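Local coordinates for octaprenyl-diphosphate synthase (Roseobacter denitrificans, PDB 4JXN), which probably makes all-trans-octaprenyl diphosphate from farnesyl diphosphate and isopentenyl diphosphate with magnesium, supplying the side-chain precursor of ubiquinone and menaquinone, at residues L61-A66 with F75-A80; L139-I144 with T189-V194. All coordinates share one frame; numbering follows the deposited sequence. Where two conformers were deposited one is given.

Interaction 1. Residues L61-A66 with F75-A80; sequences LTLAAA and FHINLA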
ATOM      1  N   LEU A  61      -8.064   8.286  19.075  1.00 53.83           N
ATOM      2  CA  LEU A  61      -9.470   7.933  18.872  1.00 47.96           C
ATOM      3  C   LEU A  61      -9.744   6.454  19.125  1.00 65.53           C
ATOM      4  O   LEU A  61     -10.766   6.097  19.719  1.00 57.37           O
ATOM      5  CB  LEU A  61      -9.927   8.310  17.469  1.00 54.39           C
ATOM      6  CG  LEU A  61     -10.125   9.813  17.251  1.00 66.07           C
ATOM      7  CD1 LEU A  61     -10.476  10.083  15.801  1.00 72.74           C
ATOM      8  CD2 LEU A  61     -11.187  10.384  18.196  1.00 64.40           C
ATOM      9  N   THR A  62      -8.815   5.611  18.690  1.00 56.39           N
ATOM     10  CA  THR A  62      -8.955   4.163  18.796  1.00 47.98           C
ATOM     11  C   THR A  62      -8.879   3.731  20.244  1.00 51.00           C
ATOM     12  O   THR A  62      -9.714   2.946  20.712  1.00 48.02           O
ATOM     13  CB  THR A  62      -7.887   3.436  17.934  1.00 53.43           C
ATOM     14  OG1 THR A  62      -8.084   3.789  16.553  1.00 52.09           O
ATOM     15  CG2 THR A  62      -7.981   1.908  18.094  1.00 58.91           C
ATOM     16  N   LEU A  63      -7.895   4.262  20.961  1.00 61.35           N
ATOM     17  CA  LEU A  63      -7.707   3.917  22.378  1.00 60.92           C
ATOM     18  C   LEU A  63      -8.861   4.438  23.199  1.00 73.56           C
ATOM     19  O   LEU A  63      -9.411   3.751  24.086  1.00 54.96           O
ATOM     20  CB  LEU A  63      -6.421   4.531  22.905  1.00 59.86           C
ATOM     21  CG  LEU A  63      -5.129   4.073  22.227  1.00 73.70           C
ATOM     22  CD1 LEU A  63      -4.000   5.065  22.485  1.00 59.59           C
ATOM     23  CD2 LEU A  63      -4.780   2.671  22.704  1.00 55.52           C
ATOM     24  N   ALA A  64      -9.233   5.676  22.902  1.00 42.58           N
ATOM     25  CA  ALA A  64     -10.330   6.293  23.619  1.00 52.70           C
ATOM     26  C   ALA A  64     -11.581   5.455  23.441  1.00 44.37           C
ATOM     27  O   ALA A  64     -12.309   5.210  24.402  1.00 49.60           O
ATOM     28  CB  ALA A  64     -10.556   7.691  23.128  1.00 47.70           C
ATOM     29  N   ALA A  65     -11.819   5.012  22.209  1.00 53.80           N
ATOM     30  CA  ALA A  65     -13.031   4.268  21.896  1.00 42.63           C
ATOM     31  C   ALA A  65     -13.038   2.904  22.600  1.00 76.08           C
ATOM     32  O   ALA A  65     -14.071   2.432  23.065  1.00 45.25           O
ATOM     33  CB  ALA A  65     -13.206   4.105  20.401  1.00 47.47           C
ATOM     34  N   ALA A  66     -11.876   2.287  22.687  1.00 59.47           N
ATOM     35  CA  ALA A  66     -11.754   1.003  23.354  1.00 68.05           C
ATOM     36  C   ALA A  66     -12.059   1.145  24.833  1.00 74.23           C
ATOM     37  O   ALA A  66     -12.860   0.393  25.380  1.00 52.82           O
ATOM     38  CB  ALA A  66     -10.360   0.440  23.146  1.00 73.24           C
ATOM     39  N   PHE A  75      -5.154  -5.429  22.168  1.00 70.69           N
ATOM     40  CA  PHE A  75      -5.175  -5.203  20.718  1.00 66.36           C
ATOM     41  C   PHE A  75      -5.534  -3.780  20.281  1.00 77.79           C
ATOM     42  O   PHE A  75      -5.206  -3.382  19.163  1.00 73.03           O
ATOM     43  CB  PHE A  75      -6.068  -6.243  20.041  1.00 71.43           C
ATOM     44  CG  PHE A  75      -5.561  -7.658  20.195  1.00 72.44           C
ATOM     45  CD1 PHE A  75      -4.228  -7.972  19.911  1.00 58.54           C
ATOM     46  CD2 PHE A  75      -6.405  -8.675  20.621  1.00 57.07           C
ATOM     47  CE1 PHE A  75      -3.756  -9.266  20.053  1.00 74.87           C
ATOM     48  CE2 PHE A  75      -5.936  -9.969  20.764  1.00 79.04           C
ATOM     49  CZ  PHE A  75      -4.615 -10.265  20.477  1.00 60.69           C
ATOM     50  N   HIS A  76      -6.188  -3.020  21.156  1.00 55.91           N
ATOM     51  CA  HIS A  76      -6.412  -1.578  20.943  1.00 55.12           C
ATOM     52  C   HIS A  76      -5.101  -0.840  20.664  1.00 44.91           C
ATOM     53  O   HIS A  76      -5.060   0.112  19.874  1.00 58.02           O
ATOM     54  CB  HIS A  76      -7.182  -0.966  22.125  1.00 65.41           C
ATOM     55  CG  HIS A  76      -6.468  -1.052  23.439  1.00 75.76           C
ATOM     56  ND1 HIS A  76      -6.312   0.038  24.269  1.00 80.24           N
ATOM     57  CD2 HIS A  76      -5.865  -2.090  24.066  1.00 63.46           C
ATOM     58  CE1 HIS A  76      -5.649  -0.327  25.351  1.00 63.61           C
ATOM     59  NE2 HIS A  76      -5.364  -1.612  25.252  1.00 94.74           N
ATOM     60  N   ILE A  77      -4.027  -1.335  21.273  1.00 63.35           N
ATOM     61  CA  ILE A  77      -2.671  -0.860  21.004  1.00 50.06           C
ATOM     62  C   ILE A  77      -2.247  -1.182  19.569  1.00 64.39           C
ATOM     63  O   ILE A  77      -1.705  -0.322  18.840  1.00 45.23           O
ATOM     64  CB  ILE A  77      -1.652  -1.504  21.980  1.00 75.88           C
ATOM     65  CG1 ILE A  77      -2.085  -1.315  23.435  1.00 80.44           C
ATOM     66  CG2 ILE A  77      -0.264  -0.900  21.794  1.00 59.12           C
ATOM     67  CD1 ILE A  77      -2.309   0.137  23.821  1.00 70.03           C
ATOM     68  N   ASN A  78      -2.494  -2.421  19.154  1.00 47.51           N
ATOM     69  CA  ASN A  78      -2.206  -2.807  17.758  1.00 49.41           C
ATOM     70  C   ASN A  78      -2.963  -1.891  16.806  1.00 61.50           C
ATOM     71  O   ASN A  78      -2.397  -1.312  15.868  1.00 49.10           O
ATOM     72  CB  ASN A  78      -2.613  -4.255  17.469  1.00 59.78           C
ATOM     73  CG  ASN A  78      -1.945  -5.268  18.391  1.00 68.74           C
ATOM     74  OD1 ASN A  78      -1.634  -4.980  19.546  1.00 83.49           O
ATOM     75  ND2 ASN A  78      -1.737  -6.473  17.876  1.00 76.18           N
ATOM     76  N   LEU A  79      -4.260  -1.758  17.067  1.00 51.68           N
ATOM     77  CA  LEU A  79      -5.140  -1.021  16.174  1.00 72.38           C
ATOM     78  C   LEU A  79      -4.803   0.462  16.092  1.00 42.02           C
ATOM     79  O   LEU A  79      -4.917   1.060  15.034  1.00 52.71           O
ATOM     80  CB  LEU A  79      -6.592  -1.218  16.603  1.00 49.33           C
ATOM     81  CG  LEU A  79      -7.072  -2.657  16.449  1.00 61.25           C
ATOM     82  CD1 LEU A  79      -8.495  -2.806  16.977  1.00 62.11           C
ATOM     83  CD2 LEU A  79      -6.945  -3.074  14.988  1.00 59.69           C
ATOM     84  N   ALA A  80      -4.409   1.058  17.211  1.00 49.40           N
ATOM     85  CA  ALA A  80      -4.049   2.464  17.195  1.00 51.11           C
ATOM     86  C   ALA A  80      -2.718   2.659  16.463  1.00 56.29           C
ATOM     87  O   ALA A  80      -2.539   3.648  15.765  1.00 56.52           O
ATOM     88  CB  ALA A  80      -3.989   3.020  18.608  1.00 53.80           C
TER

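Interaction 2. Residues L139-I144 with T189-V194; sequences LRVLDI and TEVGGV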
ATOM      1  N   LEU A 139     -11.764 -10.402  12.253  1.00 60.81           N
ATOM      2  CA  LEU A 139     -12.036 -10.215  10.845  1.00 61.37           C
ATOM      3  C   LEU A 139     -12.854  -8.944  10.650  1.00113.74           C
ATOM      4  O   LEU A 139     -12.628  -8.191   9.692  1.00 52.64           O
ATOM      5  CB  LEU A 139     -12.726 -11.445  10.275  1.00 63.95           C
ATOM      6  CG  LEU A 139     -11.802 -12.664  10.254  1.00 69.59           C
ATOM      7  CD1 LEU A 139     -12.597 -13.965  10.309  1.00 67.75           C
ATOM      8  CD2 LEU A 139     -10.905 -12.623   9.025  1.00 70.22           C
ATOM      9  N   ARG A 140     -13.774  -8.706  11.584  1.00 55.52           N
ATOM     10  CA  ARG A 140     -14.599  -7.502  11.570  0.50 78.90           C
ATOM     11  C   ARG A 140     -13.775  -6.212  11.471  1.00 46.21           C
ATOM     12  O   ARG A 140     -14.086  -5.352  10.642  1.00 71.46           O
ATOM     13  CB  ARG A 140     -15.488  -7.444  12.808  0.50 50.41           C
ATOM     14  CG  ARG A 140     -16.513  -6.319  12.772  0.50 56.28           C
ATOM     15  CD  ARG A 140     -17.945  -6.809  12.666  0.50 85.28           C
ATOM     16  NE  ARG A 140     -18.836  -5.868  13.335  0.50 69.20           N
ATOM     17  CZ  ARG A 140     -18.980  -5.805  14.655  0.50 43.09           C
ATOM     18  NH1 ARG A 140     -18.311  -6.643  15.427  0.50 51.47           N
ATOM     19  NH2 ARG A 140     -19.797  -4.919  15.199  0.50 61.26           N
ATOM     20  N   VAL A 141     -12.737  -6.063  12.307  1.00 60.00           N
ATOM     21  CA  VAL A 141     -11.918  -4.821  12.271  1.00 49.91           C
ATOM     22  C   VAL A 141     -11.101  -4.747  10.984  1.00 39.68           C
ATOM     23  O   VAL A 141     -10.770  -3.654  10.501  1.00 67.39           O
ATOM     24  CB  VAL A 141     -10.946  -4.618  13.482  1.00 53.78           C
ATOM     25  CG1 VAL A 141     -11.645  -4.852  14.816  1.00 59.17           C
ATOM     26  CG2 VAL A 141      -9.683  -5.454  13.363  1.00 76.74           C
ATOM     27  N   LEU A 142     -10.749  -5.918  10.464  1.00 58.06           N
ATOM     28  CA  LEU A 142      -9.992  -6.032   9.223  1.00 56.78           C
ATOM     29  C   LEU A 142     -10.864  -5.572   8.089  1.00 57.53           C
ATOM     30  O   LEU A 142     -10.422  -4.813   7.221  1.00 52.41           O
ATOM     31  CB  LEU A 142      -9.542  -7.481   8.988  1.00 73.26           C
ATOM     32  CG  LEU A 142      -8.293  -7.865   9.789  1.00 55.23           C
ATOM     33  CD1 LEU A 142      -8.197  -9.362  10.060  1.00 90.67           C
ATOM     34  CD2 LEU A 142      -7.055  -7.362   9.055  1.00 80.29           C
ATOM     35  N   ASP A 143     -12.114  -6.025   8.099  1.00 47.11           N
ATOM     36  CA  ASP A 143     -13.071  -5.541   7.130  1.00 60.30           C
ATOM     37  C   ASP A 143     -13.165  -4.029   7.217  1.00 54.43           C
ATOM     38  O   ASP A 143     -13.099  -3.348   6.204  1.00 58.79           O
ATOM     39  CB  ASP A 143     -14.454  -6.144   7.343  1.00 52.41           C
ATOM     40  CG  ASP A 143     -15.320  -6.087   6.087  1.00129.28           C
ATOM     41  OD1 ASP A 143     -14.871  -6.552   5.015  1.00 89.43           O
ATOM     42  OD2 ASP A 143     -16.460  -5.588   6.172  1.00 97.15           O
ATOM     43  N   ILE A 144     -13.311  -3.520   8.434  1.00 64.33           N
ATOM     44  CA  ILE A 144     -13.503  -2.087   8.652  1.00 41.03           C
ATOM     45  C   ILE A 144     -12.315  -1.304   8.095  1.00 57.03           C
ATOM     46  O   ILE A 144     -12.497  -0.379   7.319  1.00 52.15           O
ATOM     47  CB  ILE A 144     -13.758  -1.796  10.145  1.00 57.42           C
ATOM     48  CG1 ILE A 144     -15.157  -2.322  10.523  1.00 50.07           C
ATOM     49  CG2 ILE A 144     -13.645  -0.306  10.441  1.00 59.49           C
ATOM     50  CD1 ILE A 144     -15.431  -2.375  12.007  1.00 61.94           C
ATOM     51  N   THR A 189     -12.240   5.026  15.405  1.00 44.39           N
ATOM     52  CA  THR A 189     -13.173   5.020  16.513  1.00 61.05           C
ATOM     53  C   THR A 189     -13.981   3.751  16.477  1.00 45.61           C
ATOM     54  O   THR A 189     -14.193   3.110  17.507  1.00 66.01           O
ATOM     55  CB  THR A 189     -14.146   6.217  16.429  1.00 51.45           C
ATOM     56  OG1 THR A 189     -14.733   6.280  15.123  1.00 69.81           O
ATOM     57  CG2 THR A 189     -13.423   7.491  16.696  1.00 52.52           C
ATOM     58  N   GLU A 190     -14.426   3.391  15.272  1.00 49.10           N
ATOM     59  CA  GLU A 190     -15.213   2.190  15.081  1.00 54.02           C
ATOM     60  C   GLU A 190     -14.459   0.919  15.469  1.00 64.27           C
ATOM     61  O   GLU A 190     -15.009   0.090  16.186  1.00 51.37           O
ATOM     62  CB  GLU A 190     -15.726   2.097  13.641  1.00 52.26           C
ATOM     63  CG  GLU A 190     -16.919   1.172  13.465  1.00 70.40           C
ATOM     64  CD  GLU A 190     -17.273   0.899  12.010  1.00 57.28           C
ATOM     65  OE1 GLU A 190     -16.433   1.129  11.117  1.00 67.30           O
ATOM     66  OE2 GLU A 190     -18.409   0.439  11.766  1.00 66.72           O
ATOM     67  N   VAL A 191     -13.215   0.751  15.021  1.00 52.18           N
ATOM     68  CA  VAL A 191     -12.461  -0.453  15.427  1.00 53.94           C
ATOM     69  C   VAL A 191     -12.206  -0.521  16.929  1.00 67.09           C
ATOM     70  O   VAL A 191     -12.127  -1.615  17.495  1.00 59.10           O
ATOM     71  CB  VAL A 191     -11.119  -0.641  14.685  1.00 62.56           C
ATOM     72  CG1 VAL A 191     -11.367  -0.862  13.197  1.00 61.62           C
ATOM     73  CG2 VAL A 191     -10.152   0.505  14.962  1.00 56.64           C
ATOM     74  N   GLY A 192     -12.071   0.634  17.574  1.00 53.66           N
ATOM     75  CA  GLY A 192     -11.917   0.670  19.024  1.00 50.34           C
ATOM     76  C   GLY A 192     -13.132   0.098  19.734  1.00 63.59           C
ATOM     77  O   GLY A 192     -13.020  -0.540  20.778  1.00 52.88           O
ATOM     78  N   GLY A 193     -14.309   0.324  19.175  1.00 45.96           N
ATOM     79  CA  GLY A 193     -15.534  -0.195  19.779  1.00 60.89           C
ATOM     80  C   GLY A 193     -15.702  -1.670  19.473  1.00 58.81           C
ATOM     81  O   GLY A 193     -16.177  -2.440  20.306  1.00 64.97           O
ATOM     82  N   VAL A 194     -15.322  -2.061  18.264  1.00 62.23           N
ATOM     83  CA  VAL A 194     -15.507  -3.436  17.810  1.00 56.20           C
ATOM     84  C   VAL A 194     -14.604  -4.379  18.577  1.00 61.71           C
ATOM     85  O   VAL A 194     -15.038  -5.446  19.007  1.00 73.64           O
ATOM     86  CB  VAL A 194     -15.242  -3.566  16.302  1.00 61.92           C
ATOM     87  CG1 VAL A 194     -15.020  -5.021  15.893  1.00 65.74           C
ATOM     88  CG2 VAL A 194     -16.396  -2.953  15.525  1.00 59.99           C
TER

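Interaction 1. Residues L61-A66 with F75-A80
Thr62 and Leu63 meet His76, Leu79 and Ala80 in a buried, near-antiparallel helix pair, in which Thr62, Ala66 and Ala80 touch the partner helix directly: the axes approach to 8.7 Å at 154°, and no hydrogen bond crosses. Among the apolar contacts, the Thr62 and Leu79 side chains cross at about a right angle, CG2 of Thr62 lying 3.7 Å from Leu79 CB. The first torsion (-62°) sets that methyl anti to the backbone N and OG1 anti to the carbonyl carbon; the hydroxyl is hydrogen-bonded to Ala188 O. Ala80 CB sits 3.9 Å from Leu63 CG, while Leu63 CD2 meets Ile77 CD1 at 3.7 Å. The imidazole adds a second kind of contact. The Leu63 and His76 side chains cross at about a right angle, CD2 approaching ND1 of His76 obliquely to 3.4 Å, and Ile77 CD1 lies over one ring face, offset toward the rim. ND1 is thus buried against a methyl group, with no polar partner in the model. Ala66 CB packs on His76 CB at 3.6 Å, and the rings of His67 and His76 meet edge-to-face. Helix 9-34 touches Leu63, His76 and Ile77 through Asp22, Met23 and Val26, whereas helix 170-196 packs on Leu79 through Ile195.

Interaction 2. Residues L139-I144 with T189-V194
A mainly apolar, almost exactly antiparallel helix pair joins the start of helix 139-162 to the later part of helix 170-196 within the all-helical isoprenoid synthase fold. The short axes run at 174° and come within 9.6 Å, with Val141 and Val191 facing each other where the backbones are nearest. Val191 CG1 touches two partners, 3.8 Å from Val141 CB and 3.6 Å from Ile144 CG2. Ile144 slides past Val194 in the opposite direction, its CD1 3.7 Å from Val194 CG2, and its CG2 packs 3.2 Å from Glu190 OE1, a carbon-to-oxygen contact without a hydrogen bond. Replacing Ile144 by alanine is likely to open a gap beside Val191 and Val194 and remove the wall against which the Glu190 carboxylate rests. Helix 200-224 packs on Glu190 and Val194 through Val203, and Leu139 meets Leu139 of the second subunit, placing this pair next to the dimer interface. Towards solvent, in one of its two conformers, the bent Arg140 chain folds over Val194: Val194 CG2 stands 3.9 Å above the centre of the guanidinium plane, while NH2 makes a long, weak ion pair with Asp200. A chi1 of 163° swings Val194 CG1 away from its own amide nitrogen and brings it to 3.5 Å from Val141 CG1.

Interactions 1 and 2 follow one another in the chain, yet their centres lie only about 10 Å apart, on the same side of the chain's centre. They meet directly: Ala65 CB comes to 3.2 Å from Thr189 O, and Ala66 CB to 3.7 Å from Gly192 O. The small residues of helix 57-68 therefore rest on the backbone of helix 170-196. Leu79 ties the pairs together further, since it takes part in interaction 1 and also touches Val141 and Val191 of interaction 2. Helix 170-196 and Leu79 of helix 75-94 thus connect the two pairs, with the second subunit touching interaction 2 alone. No substrate or magnesium ion can be placed beside either contact from this geometry.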